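Local structure of putative type VI secretion protein (Escherichia coli, 6SKI) at residues A[41-51]-A[195-206]; A[102-112]-A[121-129]. The protein probably hydrolyses phospholipids as a toxin effector delivered by the type VI secretion system, loaded on the VgrG spike. All blocks are in the same frame, centred on the assembly; numbering follows the deposited sequence.

Contact 1 (A[41-51]-A[195-206]); sequences IFFDGTGNNRE and GFSRGAAAARHF
G195 pairs with F43 as the last parallel bridge before the chain turns into helix 198-206, and this strand-turn-helix has the form of the nucleophile elbow of an alpha/beta-hydrolase. F196 N closes the pairing by donating to F43 O over 3.0 Å. F196 CB then reaches G45 N at 4.0 Å, while its ring stacks on H310. S197, the centre of a G-F-S-R-G sequence, has a positive phi of 69°, the backbone mark of the elbow; its grouping with H310 and D245 is consistent with a catalytic triad. R198 bends its chain at chi3 and brings NH2 toward E51 OE2, a long salt bridge of 3.8 Å; S55 also binds that NH2, and K59 holds the other carboxylate oxygen of E51. G199, lacking a side chain, lets the backbones close to 4.2 Å between its CA and that of F43. Beyond it the helix lies against the F43 ring: A202 CB sits over one face, 4.2 Å from the centroid and 27° off the normal, in a CH-pi contact, and A203 N is over the same face nearer the rim. F206 sets CG anti to its backbone N (chi1 -178°), which carries its ring past F43 to I41, where F206 CE2 meets I41 CG1 at 3.9 Å.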
loop_
_atom_site.group_PDB
_atom_site.type_symbol
_atom_site.label_atom_id
_atom_site.label_comp_id
_atom_site.label_asym_id
_atom_site.label_seq_id
_atom_site.Cartn_x
_atom_site.Cartn_y
_atom_site.Cartn_z
ATOM N N ILE A 41 -0.505 -11.882 3.133
ATOM C CA ILE A 41 -0.582 -11.066 1.931
ATOM C C ILE A 41 -0.191 -9.653 2.322
ATOM O O ILE A 41 -0.808 -9.052 3.207
ATOM C CB ILE A 41 -1.983 -11.103 1.306
ATOM C CG1 ILE A 41 -2.572 -12.505 1.420
ATOM C CG2 ILE A 41 -1.913 -10.715 -0.147
ATOM C CD1 ILE A 41 -1.988 -13.479 0.438
ATOM N N PHE A 42 0.841 -9.128 1.672
ATOM C CA PHE A 42 1.428 -7.847 2.041
ATOM C C PHE A 42 1.368 -6.937 0.826
ATOM O O PHE A 42 2.183 -7.065 -0.092
ATOM C CB PHE A 42 2.863 -8.030 2.529
ATOM C CG PHE A 42 2.960 -8.714 3.856
ATOM C CD1 PHE A 42 3.216 -10.067 3.931
ATOM C CD2 PHE A 42 2.809 -8.004 5.030
ATOM C CE1 PHE A 42 3.302 -10.697 5.144
ATOM C CE2 PHE A 42 2.901 -8.635 6.246
ATOM C CZ PHE A 42 3.145 -9.980 6.301
ATOM N N PHE A 43 0.411 -6.018 0.832
ATOM C CA PHE A 43 0.201 -5.073 -0.256
ATOM C C PHE A 43 0.900 -3.781 0.131
ATOM O O PHE A 43 0.456 -3.078 1.040
ATOM C CB PHE A 43 -1.282 -4.810 -0.483
ATOM C CG PHE A 43 -2.032 -5.936 -1.108
ATOM C CD1 PHE A 43 -2.048 -6.101 -2.476
ATOM C CD2 PHE A 43 -2.781 -6.789 -0.329
ATOM C CE1 PHE A 43 -2.764 -7.118 -3.047
ATOM C CE2 PHE A 43 -3.498 -7.803 -0.896
ATOM C CZ PHE A 43 -3.490 -7.969 -2.256
ATOM N N ASP A 44 1.976 -3.451 -0.560
ATOM C CA ASP A 44 2.713 -2.261 -0.183
ATOM C C ASP A 44 2.157 -1.038 -0.900
ATOM O O ASP A 44 1.397 -1.136 -1.863
ATOM C CB ASP A 44 4.195 -2.437 -0.500
ATOM C CG ASP A 44 5.084 -1.621 0.405
ATOM O OD1 ASP A 44 4.563 -0.734 1.110
ATOM O OD2 ASP A 44 6.305 -1.865 0.414
ATOM N N GLY A 45 2.536 0.128 -0.405
ATOM C CA GLY A 45 2.402 1.360 -1.146
ATOM C C GLY A 45 3.665 1.624 -1.930
ATOM O O GLY A 45 4.300 0.701 -2.451
ATOM N N THR A 46 4.060 2.886 -2.002
ATOM C CA THR A 46 5.419 3.120 -2.443
ATOM C C THR A 46 6.377 2.713 -1.326
ATOM O O THR A 46 6.065 2.813 -0.135
ATOM C CB THR A 46 5.622 4.582 -2.833
ATOM O OG1 THR A 46 4.460 5.055 -3.523
ATOM C CG2 THR A 46 6.821 4.721 -3.749
ATOM N N GLY A 47 7.549 2.238 -1.718
ATOM C CA GLY A 47 8.513 1.793 -0.735
ATOM C C GLY A 47 9.864 2.418 -0.972
ATOM O O GLY A 47 9.971 3.640 -1.099
ATOM N N ASN A 48 10.908 1.595 -1.052
ATOM C CA ASN A 48 12.242 2.082 -1.389
ATOM C C ASN A 48 12.347 2.266 -2.905
ATOM O O ASN A 48 13.264 1.786 -3.570
ATOM C CB ASN A 48 13.299 1.124 -0.859
ATOM C CG ASN A 48 14.453 1.842 -0.201
ATOM O OD1 ASN A 48 14.781 2.970 -0.561
ATOM N ND2 ASN A 48 15.070 1.196 0.777
ATOM N N ASN A 49 11.370 2.992 -3.441
ATOM C CA ASN A 49 11.215 3.168 -4.875
ATOM C C ASN A 49 10.731 4.582 -5.145
ATOM O O ASN A 49 10.189 5.252 -4.262
ATOM C CB ASN A 49 10.218 2.165 -5.470
ATOM C CG ASN A 49 10.586 0.730 -5.179
ATOM O OD1 ASN A 49 9.732 -0.080 -4.825
ATOM N ND2 ASN A 49 11.861 0.401 -5.337
ATOM N N ARG A 50 10.931 5.029 -6.376
ATOM C CA ARG A 50 10.350 6.279 -6.832
ATOM C C ARG A 50 8.966 6.027 -7.417
ATOM O O ARG A 50 8.648 4.929 -7.875
ATOM C CB ARG A 50 11.243 6.948 -7.875
ATOM C CG ARG A 50 12.671 7.160 -7.422
ATOM C CD ARG A 50 13.497 7.821 -8.507
ATOM N NE ARG A 50 14.421 8.806 -7.958
ATOM C CZ ARG A 50 15.568 8.507 -7.355
ATOM N NH1 ARG A 50 15.943 7.242 -7.222
ATOM N NH2 ARG A 50 16.342 9.476 -6.885
ATOM N N GLU A 51 8.140 7.065 -7.394
ATOM C CA GLU A 51 6.817 6.986 -7.991
ATOM C C GLU A 51 6.929 7.117 -9.504
ATOM O O GLU A 51 7.673 7.959 -10.013
ATOM C CB GLU A 51 5.920 8.087 -7.429
ATOM C CG GLU A 51 4.445 7.769 -7.472
ATOM C CD GLU A 51 3.599 8.871 -6.873
ATOM O OE1 GLU A 51 4.151 9.951 -6.578
ATOM O OE2 GLU A 51 2.383 8.659 -6.693
ATOM N N GLY A 195 -1.753 -3.956 4.236
ATOM C CA GLY A 195 -1.602 -2.973 3.187
ATOM C C GLY A 195 -1.191 -1.622 3.732
ATOM O O GLY A 195 -1.483 -1.276 4.877
ATOM N N PHE A 196 -0.502 -0.857 2.883
ATOM C CA PHE A 196 -0.270 0.556 3.144
ATOM C C PHE A 196 -0.842 1.373 1.998
ATOM O O PHE A 196 -0.219 1.524 0.944
ATOM C CB PHE A 196 1.210 0.889 3.333
ATOM C CG PHE A 196 1.473 2.357 3.497
ATOM C CD1 PHE A 196 0.596 3.152 4.216
ATOM C CD2 PHE A 196 2.579 2.947 2.924
ATOM C CE1 PHE A 196 0.822 4.496 4.361
ATOM C CE2 PHE A 196 2.809 4.293 3.073
ATOM C CZ PHE A 196 1.933 5.066 3.794
ATOM N N SER A 197 -2.048 1.857 2.231
ATOM C CA SER A 197 -2.837 2.880 1.561
ATOM C C SER A 197 -3.353 2.567 0.171
ATOM O O SER A 197 -4.558 2.363 0.024
ATOM C CB SER A 197 -1.969 4.123 1.438
ATOM O OG SER A 197 -2.706 5.217 0.950
ATOM N N ARG A 198 -2.494 2.161 -0.740
ATOM C CA ARG A 198 -3.022 1.715 -2.016
ATOM C C ARG A 198 -2.822 0.235 -2.147
ATOM O O ARG A 198 -3.453 -0.411 -2.990
ATOM C CB ARG A 198 -2.401 2.479 -3.185
ATOM C CG ARG A 198 -3.170 3.748 -3.518
ATOM C CD ARG A 198 -2.853 4.261 -4.907
ATOM N NE ARG A 198 -1.431 4.492 -5.119
ATOM C CZ ARG A 198 -0.948 5.303 -6.051
ATOM N NH1 ARG A 198 -1.776 5.949 -6.856
ATOM N NH2 ARG A 198 0.359 5.467 -6.183
ATOM N N GLY A 199 -1.953 -0.286 -1.311
ATOM C CA GLY A 199 -2.119 -1.613 -0.824
ATOM C C GLY A 199 -3.125 -1.703 0.287
ATOM O O GLY A 199 -3.431 -2.817 0.708
ATOM N N ALA A 200 -3.694 -0.594 0.777
ATOM C CA ALA A 200 -4.725 -0.813 1.779
ATOM C C ALA A 200 -6.080 -1.012 1.146
ATOM O O ALA A 200 -6.760 -1.994 1.459
ATOM C CB ALA A 200 -4.795 0.339 2.780
ATOM N N ALA A 201 -6.430 -0.166 0.179
ATOM C CA ALA A 201 -7.613 -0.434 -0.619
ATOM C C ALA A 201 -7.494 -1.790 -1.290
ATOM O O ALA A 201 -8.402 -2.623 -1.179
ATOM C CB ALA A 201 -7.808 0.672 -1.653
ATOM N N ALA A 202 -6.340 -2.063 -1.902
ATOM C CA ALA A 202 -6.107 -3.381 -2.475
ATOM C C ALA A 202 -6.319 -4.462 -1.433
ATOM O O ALA A 202 -7.058 -5.425 -1.676
ATOM C CB ALA A 202 -4.699 -3.467 -3.058
ATOM N N ALA A 203 -5.761 -4.277 -0.232
ATOM C CA ALA A 203 -5.959 -5.284 0.799
ATOM C C ALA A 203 -7.437 -5.468 1.071
ATOM O O ALA A 203 -7.946 -6.594 1.030
ATOM C CB ALA A 203 -5.222 -4.903 2.078
ATOM N N ARG A 204 -8.157 -4.361 1.249
ATOM C CA ARG A 204 -9.586 -4.466 1.483
ATOM C C ARG A 204 -10.258 -5.155 0.310
ATOM O O ARG A 204 -11.027 -6.104 0.502
ATOM C CB ARG A 204 -10.168 -3.078 1.731
ATOM C CG ARG A 204 -9.649 -2.456 3.012
ATOM C CD ARG A 204 -9.863 -0.964 3.050
ATOM N NE ARG A 204 -11.262 -0.601 3.210
ATOM C CZ ARG A 204 -11.672 0.480 3.859
ATOM N NH1 ARG A 204 -10.786 1.295 4.407
ATOM N NH2 ARG A 204 -12.963 0.745 3.966
ATOM N N HIS A 205 -9.885 -4.769 -0.913
ATOM C CA HIS A 205 -10.444 -5.436 -2.077
ATOM C C HIS A 205 -10.153 -6.924 -2.025
ATOM O O HIS A 205 -11.064 -7.746 -2.177
ATOM C CB HIS A 205 -9.891 -4.816 -3.359
ATOM C CG HIS A 205 -10.613 -5.250 -4.597
ATOM N ND1 HIS A 205 -10.001 -5.963 -5.602
ATOM C CD2 HIS A 205 -11.897 -5.080 -4.985
ATOM C CE1 HIS A 205 -10.876 -6.211 -6.560
ATOM N NE2 HIS A 205 -12.033 -5.682 -6.211
ATOM N N PHE A 206 -8.903 -7.287 -1.726
ATOM C CA PHE A 206 -8.567 -8.700 -1.635
ATOM C C PHE A 206 -9.445 -9.390 -0.608
ATOM O O PHE A 206 -10.022 -10.448 -0.889
ATOM C CB PHE A 206 -7.090 -8.870 -1.290
ATOM C CG PHE A 206 -6.651 -10.300 -1.213
ATOM C CD1 PHE A 206 -6.223 -10.968 -2.342
ATOM C CD2 PHE A 206 -6.670 -10.977 -0.010
ATOM C CE1 PHE A 206 -5.823 -12.282 -2.268
ATOM C CE2 PHE A 206 -6.273 -12.286 0.067
ATOM C CZ PHE A 206 -5.849 -12.940 -1.060
#

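Contact 2 (A[102-112]-A[121-129]); sequences IHWLNILYHPD and SAQIKTYIS
K125 and Y109 hold the close-packed middle of this contact, sliding past each other in opposite directions. K125 CG stands between its own backbone N and carbonyl carbon (chi1 57°), and the chain runs extended from there back along the tyrosine toward its carbonyl, with K125 CB 3.4 Å from Y109 CD2. At its end the ammonium donates to two carbonyls where helix 102-108 gives out: NZ to Y109 O at 2.8 Å, and a weak bond to N106 O. The exposed P111 ring runs alongside the same lysine, pointing the same way, so this end lies toward solvent while the Y109 ring is buried. On that ring the Q123 amide is stacked over one face with the planes 16° apart, and the phenol OH is bound by D192. Helix and strand run antiparallel, their axes 155° apart and 8.9 Å at closest approach, as expected for a beta-alpha-beta crossover in which strands 22-43 and 121-128 are parallel neighbours and helix 101-108, the last element before strand 121-128, lies against the sheet. After the helix the chain comes down onto the strand, where D112 and Q123 exchange two bonds: D112 N gives to Q123 O, and Q123 N gives back to D112 OD2 at 2.8 Å, meeting the anti side of the carboxylate. The other end is looser and partly open to solvent. There N106 crosses Y127 at about a right angle, with N106 CG 4.1 Å from Y127 CB, and partly exposed H103 approaches the tyrosine ring through its CA. I102 CG2 stays 4.3 Å from Y127 CE1.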
loop_
_atom_site.group_PDB
_atom_site.type_symbol
_atom_site.label_atom_id
_atom_site.label_comp_id
_atom_site.label_asym_id
_atom_site.label_seq_id
_atom_site.Cartn_x
_atom_site.Cartn_y
_atom_site.Cartn_z
ATOM N N ILE A 102 4.917 -2.127 5.683
ATOM C CA ILE A 102 4.564 -3.400 5.069
ATOM C C ILE A 102 5.820 -4.202 4.771
ATOM O O ILE A 102 5.839 -5.429 4.917
ATOM C CB ILE A 102 3.719 -3.161 3.806
ATOM C CG1 ILE A 102 2.414 -2.462 4.176
ATOM C CG2 ILE A 102 3.438 -4.465 3.093
ATOM C CD1 ILE A 102 1.578 -3.239 5.150
ATOM N N HIS A 103 6.898 -3.523 4.378
ATOM C CA HIS A 103 8.185 -4.188 4.217
ATOM C C HIS A 103 8.635 -4.839 5.519
ATOM O O HIS A 103 9.066 -5.996 5.536
ATOM C CB HIS A 103 9.228 -3.181 3.737
ATOM C CG HIS A 103 10.597 -3.761 3.579
ATOM N ND1 HIS A 103 11.549 -3.695 4.572
ATOM C CD2 HIS A 103 11.182 -4.402 2.541
ATOM C CE1 HIS A 103 12.656 -4.282 4.158
ATOM N NE2 HIS A 103 12.461 -4.717 2.927
ATOM N N TRP A 104 8.531 -4.106 6.625
ATOM C CA TRP A 104 8.995 -4.624 7.906
ATOM C C TRP A 104 8.078 -5.721 8.423
ATOM O O TRP A 104 8.542 -6.679 9.047
ATOM C CB TRP A 104 9.104 -3.486 8.913
ATOM C CG TRP A 104 10.128 -2.478 8.536
ATOM C CD1 TRP A 104 9.927 -1.152 8.326
ATOM C CD2 TRP A 104 11.522 -2.713 8.315
ATOM N NE1 TRP A 104 11.105 -0.541 7.985
ATOM C CE2 TRP A 104 12.102 -1.481 7.973
ATOM C CE3 TRP A 104 12.335 -3.847 8.375
ATOM C CZ2 TRP A 104 13.456 -1.348 7.692
ATOM C CZ3 TRP A 104 13.675 -3.713 8.096
ATOM C CH2 TRP A 104 14.224 -2.474 7.758
ATOM N N LEU A 105 6.773 -5.592 8.186
ATOM C CA LEU A 105 5.854 -6.662 8.554
ATOM C C LEU A 105 6.137 -7.922 7.750
ATOM O O LEU A 105 6.045 -9.035 8.278
ATOM C CB LEU A 105 4.414 -6.207 8.344
ATOM C CG LEU A 105 3.802 -5.317 9.418
ATOM C CD1 LEU A 105 2.472 -4.788 8.940
ATOM C CD2 LEU A 105 3.645 -6.050 10.728
ATOM N N ASN A 106 6.474 -7.769 6.470
ATOM C CA ASN A 106 6.858 -8.913 5.652
ATOM C C ASN A 106 8.130 -9.559 6.184
ATOM O O ASN A 106 8.217 -10.785 6.303
ATOM C CB ASN A 106 7.030 -8.475 4.199
ATOM C CG ASN A 106 7.172 -9.639 3.250
ATOM O OD1 ASN A 106 6.199 -10.313 2.924
ATOM N ND2 ASN A 106 8.392 -9.881 2.795
ATOM N N ILE A 107 9.135 -8.742 6.507
ATOM C CA ILE A 107 10.386 -9.272 7.045
ATOM C C ILE A 107 10.155 -9.963 8.382
ATOM O O ILE A 107 10.829 -10.948 8.705
ATOM C CB ILE A 107 11.431 -8.143 7.167
ATOM C CG1 ILE A 107 11.785 -7.575 5.792
ATOM C CG2 ILE A 107 12.679 -8.635 7.872
ATOM C CD1 ILE A 107 11.869 -8.608 4.696
ATOM N N LEU A 108 9.183 -9.491 9.160
ATOM C CA LEU A 108 8.950 -10.010 10.500
ATOM C C LEU A 108 7.871 -11.076 10.554
ATOM O O LEU A 108 7.812 -11.822 11.535
ATOM C CB LEU A 108 8.565 -8.872 11.449
ATOM C CG LEU A 108 9.691 -7.957 11.915
ATOM C CD1 LEU A 108 9.120 -6.801 12.705
ATOM C CD2 LEU A 108 10.684 -8.735 12.746
ATOM N N TYR A 109 7.012 -11.147 9.544
ATOM C CA TYR A 109 6.051 -12.234 9.440
ATOM C C TYR A 109 6.789 -13.560 9.480
ATOM O O TYR A 109 7.666 -13.812 8.649
ATOM C CB TYR A 109 5.263 -12.100 8.142
ATOM C CG TYR A 109 4.021 -12.949 8.053
ATOM C CD1 TYR A 109 2.839 -12.543 8.643
ATOM C CD2 TYR A 109 4.028 -14.148 7.364
ATOM C CE1 TYR A 109 1.705 -13.308 8.547
ATOM C CE2 TYR A 109 2.899 -14.920 7.267
ATOM C CZ TYR A 109 1.740 -14.496 7.862
ATOM O OH TYR A 109 0.606 -15.263 7.772
ATOM N N HIS A 110 6.452 -14.393 10.451
ATOM C CA HIS A 110 7.161 -15.649 10.618
ATOM C C HIS A 110 6.904 -16.555 9.419
ATOM O O HIS A 110 5.748 -16.908 9.152
ATOM C CB HIS A 110 6.722 -16.342 11.902
ATOM C CG HIS A 110 7.431 -17.633 12.157
ATOM N ND1 HIS A 110 6.772 -18.840 12.232
ATOM C CD2 HIS A 110 8.743 -17.908 12.342
ATOM C CE1 HIS A 110 7.648 -19.803 12.456
ATOM N NE2 HIS A 110 8.851 -19.264 12.528
ATOM N N PRO A 111 7.936 -16.944 8.674
ATOM C CA PRO A 111 7.728 -17.878 7.566
ATOM C C PRO A 111 7.948 -19.326 7.973
ATOM O O PRO A 111 8.864 -19.632 8.743
ATOM C CB PRO A 111 8.766 -17.411 6.546
ATOM C CG PRO A 111 9.919 -17.002 7.412
ATOM C CD PRO A 111 9.328 -16.465 8.711
ATOM N N ASP A 112 7.114 -20.224 7.470
ATOM C CA ASP A 112 7.313 -21.655 7.644
ATOM C C ASP A 112 7.765 -22.245 6.318
ATOM O O ASP A 112 7.144 -21.996 5.281
ATOM C CB ASP A 112 6.034 -22.334 8.128
ATOM C CG ASP A 112 5.854 -22.225 9.626
ATOM O OD1 ASP A 112 6.631 -22.861 10.367
ATOM O OD2 ASP A 112 4.941 -21.497 10.067
ATOM N N SER A 121 0.006 -25.920 12.231
ATOM C CA SER A 121 -0.255 -24.577 11.739
ATOM C C SER A 121 1.027 -24.032 11.138
ATOM O O SER A 121 2.093 -24.116 11.751
ATOM C CB SER A 121 -0.755 -23.644 12.846
ATOM O OG SER A 121 -1.602 -24.323 13.752
ATOM N N ALA A 122 0.913 -23.465 9.942
ATOM C CA ALA A 122 2.065 -22.965 9.213
ATOM C C ALA A 122 1.739 -21.595 8.646
ATOM O O ALA A 122 0.575 -21.240 8.456
ATOM C CB ALA A 122 2.479 -23.915 8.087
ATOM N N GLN A 123 2.788 -20.826 8.380
ATOM C CA GLN A 123 2.654 -19.493 7.816
ATOM C C GLN A 123 3.599 -19.342 6.639
ATOM O O GLN A 123 4.774 -19.704 6.730
ATOM C CB GLN A 123 2.947 -18.416 8.855
ATOM C CG GLN A 123 1.753 -17.992 9.665
ATOM C CD GLN A 123 2.096 -16.909 10.651
ATOM O OE1 GLN A 123 3.217 -16.407 10.670
ATOM N NE2 GLN A 123 1.130 -16.534 11.475
ATOM N N ILE A 124 3.080 -18.807 5.541
ATOM C CA ILE A 124 3.877 -18.400 4.397
ATOM C C ILE A 124 3.466 -16.978 4.060
ATOM O O ILE A 124 2.377 -16.523 4.416
ATOM C CB ILE A 124 3.697 -19.336 3.186
ATOM C CG1 ILE A 124 2.287 -19.212 2.618
ATOM C CG2 ILE A 124 3.982 -20.771 3.575
ATOM C CD1 ILE A 124 2.045 -20.077 1.417
ATOM N N LYS A 125 4.352 -16.261 3.380
ATOM C CA LYS A 125 4.151 -14.835 3.199
ATOM C C LYS A 125 4.394 -14.440 1.754
ATOM O O LYS A 125 5.111 -15.114 1.012
ATOM C CB LYS A 125 5.040 -14.013 4.140
ATOM C CG LYS A 125 6.524 -14.263 4.033
ATOM C CD LYS A 125 7.209 -13.735 5.276
ATOM C CE LYS A 125 8.705 -13.656 5.113
ATOM N NZ LYS A 125 9.365 -13.565 6.442
ATOM N N THR A 126 3.767 -13.337 1.371
ATOM C CA THR A 126 3.766 -12.847 0.006
ATOM C C THR A 126 3.862 -11.332 0.030
ATOM O O THR A 126 3.249 -10.675 0.873
ATOM C CB THR A 126 2.492 -13.271 -0.722
ATOM O OG1 THR A 126 2.253 -14.668 -0.509
ATOM C CG2 THR A 126 2.626 -13.014 -2.173
ATOM N N TYR A 127 4.627 -10.777 -0.902
ATOM C CA TYR A 127 4.837 -9.338 -0.978
ATOM C C TYR A 127 4.403 -8.838 -2.346
ATOM O O TYR A 127 4.913 -9.299 -3.371
ATOM C CB TYR A 127 6.299 -8.980 -0.717
ATOM C CG TYR A 127 6.570 -7.498 -0.762
ATOM C CD1 TYR A 127 6.354 -6.701 0.352
ATOM C CD2 TYR A 127 7.044 -6.894 -1.915
ATOM C CE1 TYR A 127 6.599 -5.347 0.315
ATOM C CE2 TYR A 127 7.289 -5.543 -1.961
ATOM C CZ TYR A 127 7.066 -4.775 -0.845
ATOM O OH TYR A 127 7.315 -3.424 -0.891
ATOM N N ILE A 128 3.466 -7.897 -2.356
ATOM C CA ILE A 128 3.023 -7.225 -3.570
ATOM C C ILE A 128 3.437 -5.765 -3.477
ATOM O O ILE A 128 3.237 -5.119 -2.443
ATOM C CB ILE A 128 1.501 -7.362 -3.765
ATOM C CG1 ILE A 128 1.097 -8.836 -3.794
ATOM C CG2 ILE A 128 1.066 -6.692 -5.046
ATOM C CD1 ILE A 128 0.533 -9.339 -2.489
ATOM N N SER A 129 4.014 -5.245 -4.556
ATOM C CA SER A 129 4.536 -3.889 -4.551
ATOM C C SER A 129 3.398 -2.882 -4.707
ATOM O O SER A 129 2.224 -3.239 -4.827
ATOM C CB SER A 129 5.578 -3.718 -5.652
ATOM O OG SER A 129 5.038 -4.040 -6.920
#

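After strand 4-9, the long strand 22-43 leads into the 41-51 segment. The chain then passes through helix 101-108 and returns along strand 121-128, so that contact 2 closes a short connection of eight residues. Only after helices 144-154 and 156-178 does strand 184-195 arrive and contact 1 close, spanning 143 residues; contact 2 therefore lies wholly within the larger excursion. Strand 22-43 joins the two, being paired in parallel with both strand 121-128 and strand 184-195. Backbone bonding of F42 to I128 and the edge-to-face meeting of the F42 and Y109 rings connect the contacts directly, their centres about 14 Å apart.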